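Local coordinates for tyrosine specific protein phosphatase, putative (Trypanosoma brucei, PDB 3M4U), which removes phosphate from phosphotyrosine in proteins, including the nucleolar protein NOPP44/46, and acts as a life-cycle switch of the trypanosome, at residues A[88-93]-A[223-228]; A[84-89]-A[267-272]; A[118-123]-A[191-196]; A[36-41]-A[56-61]; A[198-203]-A[273-278]. All blocks are in the same frame, centred on the assembly; numbering follows the deposited sequence.

How the contacts relate
Contacts 1 and 3 belong to one mixed sheet: strand 225-228 lies between strands 92-95 and 117-120, with Leu226 O 2.7 Å from Val119 N. Contact 2 begins in the hairpin that leads into contact 1, which it meets through Phe92 O, 2.7 Å from Ile84 N. Contact 4 reaches contact 2 through Asn57 OD1, 2.9 Å from Phe271 N. Segment 273-278 directly follows 267-272, so contacts 2 and 5 interlock along the chain; Lys267 NZ lies 3.2 Å from Val274 O. Bound phosphate, probably from crystallisation but marking the probable active-site pocket, lies about 4 Å from the Asp199 side chain (contact 5) and about 5 Å from that of Thr122 (contact 3).

Contact 1 (A[88-93]-A[223-228]); sequences LPHTFV and SPILVH
Phe92 pairs with Ile225 and Val93 with Leu226 as parallel strand neighbours, joined by three backbone bonds. Ile225 N gives a nearly straight bond to Thr91 O (2.9 Å, 167°). Ile225 O accepts from Val93 N at 2.9 Å, the donor tilted 35° from the carbonyl plane, and also has the CA of Phe92 at 3.1 Å. Val227 N closes the series on Val93 O at 2.7 Å. Where the strands splay apart, water 1 takes over: it accepts from Thr91 N and donates to Ser223 O. Phe92 and Leu226 turn their backbone polar groups outward to the next strands, pairing with Ile84 on one flank and with Leu117 and Val119 on the other.

Phe92 and Ile225 share a sheet face beneath helices 206-217 and 234-250. They lie side by side, CD1 of Phe92 against CB of Ile225. Ile225 CG1 is anti to the carbonyl carbon (chi1 -70°), which sends CD1 over the face of the His90 ring, 3.9 Å from its centroid in a CH-pi contact; Pro89 CB covers the opposite face. On the other side of the sheet Val93 divides its branches, CG2 reaching Pro224 CB at 3.5 Å and CG1 touching Leu226 CD1. Such a buried parallel strand running into the signature loop, here from His228, is the core of the classical protein tyrosine phosphatase fold.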
# COMPACT_ATOMS: atom_id res chain seq x y z
N LEU A 88 -4.69 8.33 -12.65
CA LEU A 88 -4.30 7.18 -13.46
C LEU A 88 -5.52 6.29 -13.68
O LEU A 88 -6.58 6.55 -13.13
CB LEU A 88 -3.20 6.39 -12.76
CG LEU A 88 -2.09 7.21 -12.10
CD1 LEU A 88 -1.71 6.57 -10.78
CD2 LEU A 88 -0.86 7.37 -13.00
N PRO A 89 -5.37 5.24 -14.50
CA PRO A 89 -6.47 4.28 -14.66
C PRO A 89 -7.01 3.85 -13.30
O PRO A 89 -8.22 3.69 -13.14
CB PRO A 89 -5.79 3.09 -15.36
CG PRO A 89 -4.70 3.71 -16.15
CD PRO A 89 -4.22 4.92 -15.37
N HIS A 90 -6.12 3.67 -12.33
CA HIS A 90 -6.51 3.25 -10.99
C HIS A 90 -6.31 4.35 -9.94
O HIS A 90 -5.38 5.16 -10.03
CB HIS A 90 -5.73 2.02 -10.56
CG HIS A 90 -5.91 0.85 -11.48
ND1 HIS A 90 -7.11 0.19 -11.62
CD2 HIS A 90 -5.03 0.20 -12.29
CE1 HIS A 90 -6.98 -0.80 -12.47
NE2 HIS A 90 -5.72 -0.81 -12.89
N THR A 91 -7.20 4.35 -8.95
CA THR A 91 -6.98 5.12 -7.72
C THR A 91 -6.71 4.11 -6.60
O THR A 91 -7.03 2.93 -6.73
CB THR A 91 -8.17 6.06 -7.38
OG1 THR A 91 -9.34 5.29 -7.05
CG2 THR A 91 -8.50 6.95 -8.56
N PHE A 92 -6.11 4.56 -5.50
CA PHE A 92 -5.67 3.66 -4.45
C PHE A 92 -6.11 4.11 -3.08
O PHE A 92 -6.31 5.30 -2.84
CB PHE A 92 -4.14 3.51 -4.47
CG PHE A 92 -3.61 2.89 -5.74
CD1 PHE A 92 -3.48 1.51 -5.85
CD2 PHE A 92 -3.27 3.67 -6.81
CE1 PHE A 92 -3.01 0.93 -7.02
CE2 PHE A 92 -2.80 3.10 -7.99
CZ PHE A 92 -2.66 1.73 -8.09
N VAL A 93 -6.27 3.14 -2.18
CA VAL A 93 -6.38 3.44 -0.76
C VAL A 93 -5.15 2.91 -0.06
O VAL A 93 -4.82 1.71 -0.15
CB VAL A 93 -7.65 2.80 -0.14
CG1 VAL A 93 -7.73 3.15 1.33
CG2 VAL A 93 -8.89 3.27 -0.87
N SER A 223 -13.61 0.54 -8.45
CA SER A 223 -13.36 0.94 -7.08
C SER A 223 -11.85 1.10 -6.87
O SER A 223 -11.06 0.53 -7.63
CB SER A 223 -13.90 -0.10 -6.11
OG SER A 223 -15.16 -0.58 -6.53
N PRO A 224 -11.45 1.86 -5.85
CA PRO A 224 -10.04 2.00 -5.51
C PRO A 224 -9.46 0.63 -5.27
O PRO A 224 -10.18 -0.29 -4.88
CB PRO A 224 -10.07 2.76 -4.17
CG PRO A 224 -11.36 3.48 -4.18
CD PRO A 224 -12.32 2.60 -4.92
N ILE A 225 -8.16 0.50 -5.52
CA ILE A 225 -7.43 -0.69 -5.13
C ILE A 225 -6.85 -0.34 -3.79
O ILE A 225 -6.19 0.69 -3.66
CB ILE A 225 -6.30 -1.02 -6.13
CG1 ILE A 225 -6.90 -1.50 -7.45
CG2 ILE A 225 -5.35 -2.06 -5.52
CD1 ILE A 225 -5.89 -1.69 -8.57
N LEU A 226 -7.12 -1.18 -2.80
CA LEU A 226 -6.59 -0.93 -1.47
C LEU A 226 -5.26 -1.62 -1.24
O LEU A 226 -5.13 -2.84 -1.37
CB LEU A 226 -7.58 -1.34 -0.38
CG LEU A 226 -7.10 -1.06 1.05
CD1 LEU A 226 -8.29 -0.78 1.95
CD2 LEU A 226 -6.25 -2.20 1.61
N VAL A 227 -4.27 -0.82 -0.87
CA VAL A 227 -2.93 -1.31 -0.57
C VAL A 227 -2.60 -0.94 0.87
O VAL A 227 -2.80 0.20 1.29
CB VAL A 227 -1.89 -0.66 -1.50
CG1 VAL A 227 -0.46 -1.10 -1.15
CG2 VAL A 227 -2.22 -0.94 -2.97
N HIS A 228 -2.11 -1.90 1.63
CA HIS A 228 -1.66 -1.61 2.97
C HIS A 228 -0.43 -2.41 3.28
O HIS A 228 -0.07 -3.34 2.56
CB HIS A 228 -2.75 -1.87 4.03
CG HIS A 228 -3.02 -3.31 4.34
ND1 HIS A 228 -2.33 -4.00 5.33
CD2 HIS A 228 -3.93 -4.18 3.84
CE1 HIS A 228 -2.81 -5.23 5.40
NE2 HIS A 228 -3.77 -5.37 4.51
O HOH W 1 -9.06 2.08 -9.25

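Contact 2 (A[84-89]-A[267-272]); sequences IDLDLP and KQKRFG
Lys269 meets Ile84, Asp85 and Leu86 because its chain is fully extended through chi2 and chi3 and folds only at chi4 (-74°), which turns the ammonium group onto the loop backbone. Ile84 is itself folded, with two like turns (chi1 and chi2 both -50°) that swing CD1 against Lys269 CB at 3.7 Å. The aliphatic middle of the lysine crosses the loop at a slant, CD passing near Ile84 CA, while Leu86 CD2 packs on CE at 3.7 Å. At the end of the chain, NZ makes a weak hydrogen bond to Asp85 O (3.2 Å). Water 2 supports it, accepting from NZ and from Asp85 N, both at 3.0 Å, so one solvent molecule joins the ammonium to the loop. The Asp85 carboxylate turns back instead: OD1 accepts from Asp87 N at 3.1 Å, met from above its plane, in an Asx turn that shapes the bend.

Arg270, just past the helix end, touches Ile84 only through CB; its guanidinium leads away to the carbonyls of Gly232 and Ala231 in the signature loop. The contact thus ties the link between strands 81-84 and 92-95 to the C-terminal end of helix 258-269, while Leu88 and Pro89 rest on helix 234-250.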
# COMPACT_ATOMS: atom_id res chain seq x y z
N ILE A 84 -5.57 7.83 -2.56
CA ILE A 84 -4.44 8.28 -3.36
C ILE A 84 -4.83 8.28 -4.84
O ILE A 84 -4.74 7.25 -5.53
CB ILE A 84 -3.20 7.38 -3.16
CG1 ILE A 84 -2.90 7.18 -1.67
CG2 ILE A 84 -2.01 7.97 -3.89
CD1 ILE A 84 -2.86 8.44 -0.89
N ASP A 85 -5.25 9.44 -5.32
CA ASP A 85 -5.68 9.59 -6.70
C ASP A 85 -4.63 10.44 -7.42
O ASP A 85 -4.44 11.60 -7.07
CB ASP A 85 -7.04 10.29 -6.72
CG ASP A 85 -7.59 10.45 -8.12
OD1 ASP A 85 -6.98 9.92 -9.07
OD2 ASP A 85 -8.65 11.10 -8.27
N LEU A 86 -3.95 9.85 -8.39
CA LEU A 86 -2.89 10.54 -9.13
C LEU A 86 -3.24 10.58 -10.61
O LEU A 86 -2.38 10.50 -11.49
CB LEU A 86 -1.54 9.85 -8.90
CG LEU A 86 -1.04 9.62 -7.46
CD1 LEU A 86 0.01 8.51 -7.40
CD2 LEU A 86 -0.51 10.88 -6.80
N ASP A 87 -4.54 10.70 -10.87
CA ASP A 87 -5.10 10.68 -12.21
C ASP A 87 -4.53 9.57 -13.09
O ASP A 87 -3.97 9.84 -14.15
CB ASP A 87 -4.95 12.03 -12.91
CG ASP A 87 -5.84 12.13 -14.16
OD1 ASP A 87 -6.96 11.55 -14.15
OD2 ASP A 87 -5.42 12.79 -15.14
N LEU A 88 -4.69 8.33 -12.65
CA LEU A 88 -4.30 7.18 -13.46
C LEU A 88 -5.52 6.29 -13.68
O LEU A 88 -6.58 6.55 -13.13
CB LEU A 88 -3.20 6.39 -12.76
CG LEU A 88 -2.09 7.21 -12.10
CD1 LEU A 88 -1.71 6.57 -10.78
CD2 LEU A 88 -0.86 7.37 -13.00
N PRO A 89 -5.37 5.24 -14.50
CA PRO A 89 -6.47 4.28 -14.66
C PRO A 89 -7.01 3.85 -13.30
O PRO A 89 -8.22 3.69 -13.14
CB PRO A 89 -5.79 3.09 -15.36
CG PRO A 89 -4.70 3.71 -16.15
CD PRO A 89 -4.22 4.92 -15.37
N LYS A 267 3.16 12.08 -0.67
CA LYS A 267 3.41 12.57 0.68
C LYS A 267 2.39 13.64 1.09
O LYS A 267 2.05 13.78 2.27
CB LYS A 267 4.83 13.09 0.80
CG LYS A 267 5.87 11.99 0.80
CD LYS A 267 7.27 12.53 0.93
CE LYS A 267 8.26 11.44 1.30
NZ LYS A 267 7.94 10.83 2.62
N GLN A 268 1.90 14.38 0.10
CA GLN A 268 0.89 15.41 0.33
C GLN A 268 -0.46 14.79 0.70
O GLN A 268 -1.25 15.38 1.45
CB GLN A 268 0.75 16.27 -0.93
CG GLN A 268 0.11 17.63 -0.69
CD GLN A 268 -1.39 17.62 -0.90
OE1 GLN A 268 -1.92 16.79 -1.64
NE2 GLN A 268 -2.09 18.55 -0.25
N LYS A 269 -0.73 13.60 0.17
CA LYS A 269 -2.03 12.95 0.37
C LYS A 269 -2.09 12.09 1.63
O LYS A 269 -3.15 11.88 2.21
CB LYS A 269 -2.39 12.13 -0.86
CG LYS A 269 -2.43 12.92 -2.14
CD LYS A 269 -2.78 12.02 -3.29
CE LYS A 269 -2.83 12.78 -4.60
NZ LYS A 269 -4.06 13.62 -4.68
N ARG A 270 -0.93 11.58 2.03
CA ARG A 270 -0.83 10.74 3.21
C ARG A 270 0.58 10.90 3.77
O ARG A 270 1.55 10.39 3.20
CB ARG A 270 -1.16 9.27 2.88
CG ARG A 270 -1.10 8.33 4.09
CD ARG A 270 -1.67 6.92 3.81
NE ARG A 270 -1.31 5.97 4.87
CZ ARG A 270 -1.94 5.85 6.04
NH1 ARG A 270 -3.00 6.62 6.32
NH2 ARG A 270 -1.52 4.97 6.94
N PHE A 271 0.69 11.64 4.88
CA PHE A 271 1.99 11.92 5.49
C PHE A 271 2.87 10.68 5.66
O PHE A 271 2.49 9.74 6.35
CB PHE A 271 1.80 12.61 6.86
CG PHE A 271 3.10 13.06 7.49
CD1 PHE A 271 3.67 14.28 7.15
CD2 PHE A 271 3.76 12.26 8.41
CE1 PHE A 271 4.87 14.69 7.72
CE2 PHE A 271 4.96 12.67 8.97
CZ PHE A 271 5.51 13.88 8.63
N GLY A 272 4.05 10.70 5.03
CA GLY A 272 5.04 9.66 5.24
C GLY A 272 5.24 8.68 4.09
O GLY A 272 6.18 7.89 4.08
O HOH W 2 -5.99 11.69 -3.54

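Contact 3 (A[118-123]-A[191-196]); sequences VVMLTK and QVQYVG
Val118 starts the pairing with Gln191, its O accepting from Val192 N at 2.8 Å while Gln191 CA comes within 3.1 Å of the same oxygen. Val119 pairs with Val192 on the opposite face of the sheet, where CG1 approaches Val192 O; Leu239 of helix 234-250 covers Val119 and Leu212 of helix 206-217 covers Val192. Met120 N then gives a straight bond to Val192 O (2.8 Å, 173°), and Met120 O takes Tyr194 N at 2.9 Å.

These two strands run parallel at 15° in the central mixed sheet of the phosphatase fold, and the long chain between them contains strands but no helix. The extended Met120 chain, CG anti to the backbone N (chi1 173°), lies alongside the equally extended Gln193, CG to CG 3.8 Å. Leu121 leaves the strand and reaches Tyr194 CB only loosely through CD2. Thr122 O accepts from Gln193 NE2 at 2.9 Å and lies close to the plane of that amide, while Gln193 OE1 is held from elsewhere by Arg175. Thr122 OG1 in turn donates to Lys123 O on an in-plane lone pair. Bent at chi2 and chi3, Lys123 crosses Val195 at about a right angle, CG against CB at 3.7 Å.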
# COMPACT_ATOMS: atom_id res chain seq x y z
N VAL A 118 -7.33 -6.11 -2.79
CA VAL A 118 -6.55 -5.67 -1.63
C VAL A 118 -5.14 -6.22 -1.70
O VAL A 118 -4.96 -7.43 -1.80
CB VAL A 118 -7.15 -6.19 -0.33
CG1 VAL A 118 -6.09 -6.17 0.77
CG2 VAL A 118 -8.39 -5.38 0.03
N VAL A 119 -4.14 -5.34 -1.65
CA VAL A 119 -2.73 -5.77 -1.64
C VAL A 119 -2.09 -5.52 -0.27
O VAL A 119 -2.16 -4.41 0.27
CB VAL A 119 -1.91 -5.08 -2.78
CG1 VAL A 119 -0.50 -5.67 -2.86
CG2 VAL A 119 -2.62 -5.23 -4.13
N MET A 120 -1.48 -6.57 0.29
CA MET A 120 -0.87 -6.54 1.62
C MET A 120 0.64 -6.79 1.52
O MET A 120 1.07 -7.87 1.06
CB MET A 120 -1.51 -7.60 2.53
CG MET A 120 -0.87 -7.79 3.91
SD MET A 120 -1.85 -8.92 4.93
CE MET A 120 -0.99 -8.91 6.51
N LEU A 121 1.44 -5.81 1.94
CA LEU A 121 2.88 -5.84 1.72
C LEU A 121 3.65 -6.25 2.95
O LEU A 121 4.87 -6.04 3.07
CB LEU A 121 3.38 -4.48 1.21
CG LEU A 121 2.61 -4.05 -0.03
CD1 LEU A 121 2.91 -2.61 -0.41
CD2 LEU A 121 2.92 -5.01 -1.19
N THR A 122 2.94 -6.87 3.88
CA THR A 122 3.57 -7.27 5.13
C THR A 122 3.21 -8.67 5.59
O THR A 122 2.16 -9.21 5.21
CB THR A 122 3.22 -6.29 6.27
OG1 THR A 122 4.02 -6.59 7.42
CG2 THR A 122 1.72 -6.37 6.62
N LYS A 123 4.09 -9.25 6.41
CA LYS A 123 3.76 -10.42 7.19
C LYS A 123 3.00 -10.02 8.45
O LYS A 123 3.03 -8.85 8.85
CB LYS A 123 5.05 -11.14 7.57
CG LYS A 123 5.89 -11.50 6.36
CD LYS A 123 6.68 -12.78 6.59
CE LYS A 123 7.87 -12.53 7.49
NZ LYS A 123 8.81 -13.68 7.45
N GLN A 191 -7.54 -10.76 -1.98
CA GLN A 191 -6.34 -10.19 -1.39
C GLN A 191 -5.10 -10.87 -1.95
O GLN A 191 -5.07 -12.08 -2.17
CB GLN A 191 -6.32 -10.22 0.15
CG GLN A 191 -5.77 -11.50 0.72
CD GLN A 191 -4.77 -11.33 1.87
OE1 GLN A 191 -4.50 -10.23 2.35
NE2 GLN A 191 -4.23 -12.45 2.32
N VAL A 192 -4.08 -10.06 -2.19
CA VAL A 192 -2.78 -10.56 -2.58
C VAL A 192 -1.75 -10.13 -1.52
O VAL A 192 -1.55 -8.93 -1.29
CB VAL A 192 -2.41 -10.04 -3.99
CG1 VAL A 192 -1.00 -10.45 -4.39
CG2 VAL A 192 -3.42 -10.54 -5.01
N GLN A 193 -1.11 -11.11 -0.88
CA GLN A 193 -0.12 -10.81 0.15
C GLN A 193 1.27 -11.17 -0.30
O GLN A 193 1.54 -12.30 -0.75
CB GLN A 193 -0.44 -11.55 1.45
CG GLN A 193 0.44 -11.15 2.63
CD GLN A 193 0.43 -12.17 3.75
OE1 GLN A 193 -0.21 -13.23 3.64
NE2 GLN A 193 1.14 -11.87 4.85
N TYR A 194 2.17 -10.19 -0.18
CA TYR A 194 3.57 -10.40 -0.49
C TYR A 194 4.36 -10.37 0.80
O TYR A 194 4.27 -9.38 1.56
CB TYR A 194 4.08 -9.31 -1.42
CG TYR A 194 5.57 -9.37 -1.70
CD1 TYR A 194 6.21 -10.59 -1.94
CD2 TYR A 194 6.34 -8.21 -1.74
CE1 TYR A 194 7.57 -10.65 -2.18
CE2 TYR A 194 7.70 -8.25 -2.00
CZ TYR A 194 8.32 -9.48 -2.22
OH TYR A 194 9.68 -9.51 -2.48
N VAL A 195 5.11 -11.44 1.05
CA VAL A 195 5.83 -11.61 2.31
C VAL A 195 7.36 -11.52 2.19
O VAL A 195 8.09 -11.79 3.15
CB VAL A 195 5.42 -12.93 3.02
CG1 VAL A 195 3.91 -12.98 3.22
CG2 VAL A 195 5.89 -14.16 2.22
N GLY A 196 7.85 -11.13 1.02
CA GLY A 196 9.28 -10.98 0.82
C GLY A 196 9.68 -9.52 0.88
O GLY A 196 10.67 -9.11 0.25

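Contact 4 (A[36-41]-A[56-61]); sequences NINFTT and ANEETI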
# COMPACT_ATOMS: atom_id res chain seq x y z
N ASN A 36 1.67 20.56 11.34
CA ASN A 36 0.81 21.51 10.64
C ASN A 36 -0.32 20.87 9.83
O ASN A 36 -0.91 21.51 8.96
CB ASN A 36 1.64 22.38 9.71
CG ASN A 36 1.31 23.84 9.84
OD1 ASN A 36 0.45 24.37 9.12
ND2 ASN A 36 1.96 24.51 10.78
N ILE A 37 -0.62 19.61 10.10
CA ILE A 37 -1.65 18.92 9.34
C ILE A 37 -2.87 18.60 10.20
O ILE A 37 -2.75 18.28 11.37
CB ILE A 37 -1.09 17.62 8.68
CG1 ILE A 37 0.04 17.97 7.70
CG2 ILE A 37 -2.21 16.88 7.96
CD1 ILE A 37 0.75 16.77 7.11
N ASN A 38 -4.05 18.72 9.60
CA ASN A 38 -5.26 18.28 10.28
C ASN A 38 -5.37 16.74 10.35
O ASN A 38 -5.55 16.06 9.33
CB ASN A 38 -6.51 18.87 9.63
CG ASN A 38 -7.78 18.48 10.36
OD1 ASN A 38 -7.72 17.80 11.39
ND2 ASN A 38 -8.94 18.90 9.84
N PHE A 39 -5.29 16.22 11.57
CA PHE A 39 -5.40 14.79 11.82
C PHE A 39 -6.59 14.48 12.72
O PHE A 39 -6.49 13.61 13.59
CB PHE A 39 -4.13 14.29 12.50
CG PHE A 39 -2.95 14.15 11.58
CD1 PHE A 39 -3.05 13.41 10.40
CD2 PHE A 39 -1.72 14.70 11.90
CE1 PHE A 39 -1.96 13.25 9.56
CE2 PHE A 39 -0.62 14.54 11.07
CZ PHE A 39 -0.74 13.81 9.89
N THR A 40 -7.70 15.18 12.51
CA THR A 40 -8.77 15.21 13.52
C THR A 40 -9.47 13.86 13.73
O THR A 40 -9.48 13.32 14.84
CB THR A 40 -9.79 16.35 13.26
OG1 THR A 40 -9.15 17.61 13.50
CG2 THR A 40 -11.00 16.24 14.18
N THR A 41 -10.05 13.33 12.66
CA THR A 41 -10.73 12.04 12.73
C THR A 41 -9.78 10.92 13.15
O THR A 41 -10.13 10.05 13.95
CB THR A 41 -11.35 11.71 11.38
OG1 THR A 41 -12.27 12.74 11.02
CG2 THR A 41 -12.06 10.35 11.42
N ALA A 56 -3.87 9.45 9.64
CA ALA A 56 -4.41 9.69 8.30
C ALA A 56 -4.79 11.16 8.08
O ALA A 56 -5.50 11.74 8.89
CB ALA A 56 -5.62 8.78 8.03
N ASN A 57 -4.31 11.75 6.99
CA ASN A 57 -4.63 13.14 6.68
C ASN A 57 -6.14 13.30 6.53
O ASN A 57 -6.81 12.46 5.92
CB ASN A 57 -3.91 13.60 5.41
CG ASN A 57 -2.40 13.55 5.53
OD1 ASN A 57 -1.83 12.56 5.99
ND2 ASN A 57 -1.73 14.62 5.09
N GLU A 58 -6.66 14.39 7.09
CA GLU A 58 -8.10 14.63 7.11
C GLU A 58 -8.64 14.86 5.69
O GLU A 58 -9.67 14.32 5.30
CB GLU A 58 -8.41 15.84 8.01
CG GLU A 58 -9.89 16.07 8.28
CD GLU A 58 -10.55 14.99 9.13
OE1 GLU A 58 -11.74 14.69 8.89
OE2 GLU A 58 -9.89 14.44 10.05
N GLU A 59 -7.90 15.66 4.93
CA GLU A 59 -8.34 16.13 3.62
C GLU A 59 -8.55 15.00 2.61
O GLU A 59 -9.33 15.17 1.66
CB GLU A 59 -7.30 17.12 3.09
CG GLU A 59 -7.61 17.75 1.74
CD GLU A 59 -6.46 18.64 1.24
OE1 GLU A 59 -5.56 18.11 0.53
OE2 GLU A 59 -6.44 19.85 1.57
N THR A 60 -7.87 13.88 2.82
CA THR A 60 -7.89 12.76 1.86
C THR A 60 -8.28 11.48 2.55
O THR A 60 -8.21 10.41 1.97
CB THR A 60 -6.51 12.52 1.23
OG1 THR A 60 -5.52 12.51 2.26
CG2 THR A 60 -6.17 13.61 0.20
N ILE A 61 -8.67 11.59 3.81
CA ILE A 61 -9.02 10.42 4.59
C ILE A 61 -10.03 9.51 3.87
O ILE A 61 -10.94 9.98 3.18
CB ILE A 61 -9.58 10.82 5.97
CG1 ILE A 61 -9.38 9.68 6.97
CG2 ILE A 61 -11.05 11.23 5.85
CD1 ILE A 61 -9.69 10.06 8.40
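Glu58 reaches across to Thr41 and Asn38, and its carboxylate carries most of the polar contact. OE2 accepts from Thr41 N at 2.8 Å in a nearly straight bond (169°) on its syn side, slightly out of the carboxylate plane. OE1 takes Thr41 OG1 at 2.9 Å on its syn lone pair, so one residue grips both oxygens and fixes the rotation of the group. A bend at chi2 (68°) curls the chain to that point. The amino end of the short helix, with Phe39 at the N-cap position, would probably help keep the carboxylate ionised. The backbone adds Glu58 N to Asn38 O at 3.0 Å, and within segment 36-41 Asn38 OD1 accepts from Thr40 OG1.

Packing contacts flank these bonds. The Asn38 amide lies against the Glu58 chain, ND2 to CG 3.4 Å. Phe39 turns its ring edge to the other segment: CD1 meets Ala56 O at 3.3 Å and CE1 meets Asn57 OD1, whose own hydrogen-bond partner is Phe271 N. The ring stands nearly upright to the Asn57 amide (84°), and Ile37 CG2 covers one ring face. Ile61 CD1 touches Thr41 CB at 3.8 Å. Together the two segments close the base of a loop containing a KNRY sequence, which matches the phosphotyrosine-recognition loop of classical tyrosine phosphatases.

Contact 5 (A[198-203]-A[273-278]); sequences PDHGVP and MVQRLE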
# COMPACT_ATOMS: atom_id res chain seq x y z
N PRO A 198 10.37 -6.72 3.83
CA PRO A 198 10.53 -6.37 5.25
C PRO A 198 10.22 -4.91 5.50
O PRO A 198 10.55 -4.05 4.68
CB PRO A 198 12.02 -6.60 5.52
CG PRO A 198 12.59 -7.17 4.26
CD PRO A 198 11.67 -6.83 3.15
N ASP A 199 9.60 -4.64 6.64
CA ASP A 199 9.28 -3.30 7.07
C ASP A 199 10.52 -2.42 7.00
O ASP A 199 11.61 -2.87 7.33
CB ASP A 199 8.75 -3.35 8.50
CG ASP A 199 7.88 -2.16 8.85
OD1 ASP A 199 7.65 -1.30 7.98
OD2 ASP A 199 7.41 -2.11 10.00
N HIS A 200 10.33 -1.18 6.57
CA HIS A 200 11.43 -0.23 6.39
C HIS A 200 12.43 -0.65 5.32
O HIS A 200 13.44 0.02 5.14
CB HIS A 200 12.14 0.03 7.72
CG HIS A 200 11.21 0.20 8.87
ND1 HIS A 200 10.37 1.29 9.00
CD2 HIS A 200 10.97 -0.59 9.95
CE1 HIS A 200 9.67 1.17 10.11
NE2 HIS A 200 10.01 0.04 10.70
N GLY A 201 12.16 -1.75 4.62
CA GLY A 201 13.10 -2.29 3.66
C GLY A 201 12.63 -2.30 2.21
O GLY A 201 11.70 -1.57 1.84
N VAL A 202 13.28 -3.14 1.40
CA VAL A 202 13.03 -3.21 -0.04
C VAL A 202 12.65 -4.64 -0.45
O VAL A 202 13.03 -5.61 0.22
CB VAL A 202 14.28 -2.78 -0.84
CG1 VAL A 202 14.49 -1.27 -0.80
CG2 VAL A 202 15.52 -3.51 -0.31
N PRO A 203 11.92 -4.78 -1.57
CA PRO A 203 11.51 -6.09 -2.08
C PRO A 203 12.71 -7.01 -2.24
O PRO A 203 13.78 -6.56 -2.66
CB PRO A 203 10.91 -5.76 -3.45
CG PRO A 203 10.40 -4.37 -3.30
CD PRO A 203 11.43 -3.69 -2.44
N MET A 273 4.34 8.71 3.12
CA MET A 273 4.44 7.80 1.98
C MET A 273 5.88 7.69 1.48
O MET A 273 6.47 8.69 1.07
CB MET A 273 3.49 8.23 0.86
CG MET A 273 2.03 8.10 1.26
SD MET A 273 1.48 6.38 1.38
CE MET A 273 0.92 6.09 -0.31
N VAL A 274 6.43 6.48 1.53
CA VAL A 274 7.84 6.21 1.23
C VAL A 274 8.76 6.67 2.36
O VAL A 274 9.03 7.86 2.51
CB VAL A 274 8.31 6.84 -0.10
CG1 VAL A 274 9.66 6.26 -0.47
CG2 VAL A 274 7.30 6.57 -1.21
N GLN A 275 9.23 5.71 3.16
CA GLN A 275 9.87 6.03 4.44
C GLN A 275 11.37 6.15 4.36
O GLN A 275 11.97 6.86 5.16
CB GLN A 275 9.53 5.00 5.50
CG GLN A 275 8.27 5.28 6.30
CD GLN A 275 7.96 4.18 7.30
OE1 GLN A 275 7.35 4.43 8.35
NE2 GLN A 275 8.37 2.95 6.98
N ARG A 276 11.99 5.43 3.43
CA ARG A 276 13.44 5.33 3.40
C ARG A 276 14.00 5.67 2.04
O ARG A 276 13.35 5.44 1.00
CB ARG A 276 13.90 3.92 3.80
CG ARG A 276 13.47 3.48 5.19
CD ARG A 276 14.27 4.17 6.28
NE ARG A 276 14.47 3.31 7.44
CZ ARG A 276 13.71 3.33 8.54
NH1 ARG A 276 12.68 4.18 8.61
NH2 ARG A 276 13.97 2.50 9.55
N LEU A 277 15.21 6.19 2.05
CA LEU A 277 15.95 6.50 0.84
C LEU A 277 15.94 5.27 -0.06
O LEU A 277 15.62 5.36 -1.24
CB LEU A 277 17.39 6.89 1.17
CG LEU A 277 18.31 7.06 -0.04
CD1 LEU A 277 17.73 8.07 -1.00
CD2 LEU A 277 19.73 7.47 0.38
N GLU A 278 16.28 4.13 0.53
CA GLU A 278 16.30 2.85 -0.17
C GLU A 278 14.98 2.53 -0.89
O GLU A 278 14.98 1.98 -1.99
CB GLU A 278 16.66 1.72 0.80
CG GLU A 278 18.11 1.78 1.28
CD GLU A 278 18.36 2.76 2.45
OE1 GLU A 278 17.40 3.36 3.00
OE2 GLU A 278 19.54 2.93 2.82
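Closed by a 2.8 Å bond from Gly201 N to Pro198 O, a type II turn sets His200 against Arg276 and Gln275. Gly201 O accepts from both Trp197 NE1 and Gln279 NE2. His200, at the third position of the turn, places its CB over one face of the Arg276 guanidinium, 3.6 Å from NH2, and ring and guanidinium planes are only 15° apart. The arginine reaches this place by bends at chi2 and chi3, and its CG touches His200 O at 3.5 Å. The Gln275 chain is extended and brings NE2 to 3.3 Å from His200 ND1, with amide and ring planes 20° apart. Asp199 OD1 lies 3.7 Å above the centre of the same imidazole; OD2 forms a salt bridge with Lys131. Further on, Val202 CG1 approaches Glu278 O at 3.5 Å.

Trp197, Pro198 and Asp199 in sequence match the WPD loop of classical tyrosine phosphatases, and Gln275 and Gln279 match their Q-loop. A bound phosphate about 4 Å from the Asp199 side chain is consistent with a loop closed over the pocket. The loop between strand 187-194 and helix 206-217 thus rests on the start of helix 277-290, where Val202 also meets Val282, while Leu277 packs on helix 14-31.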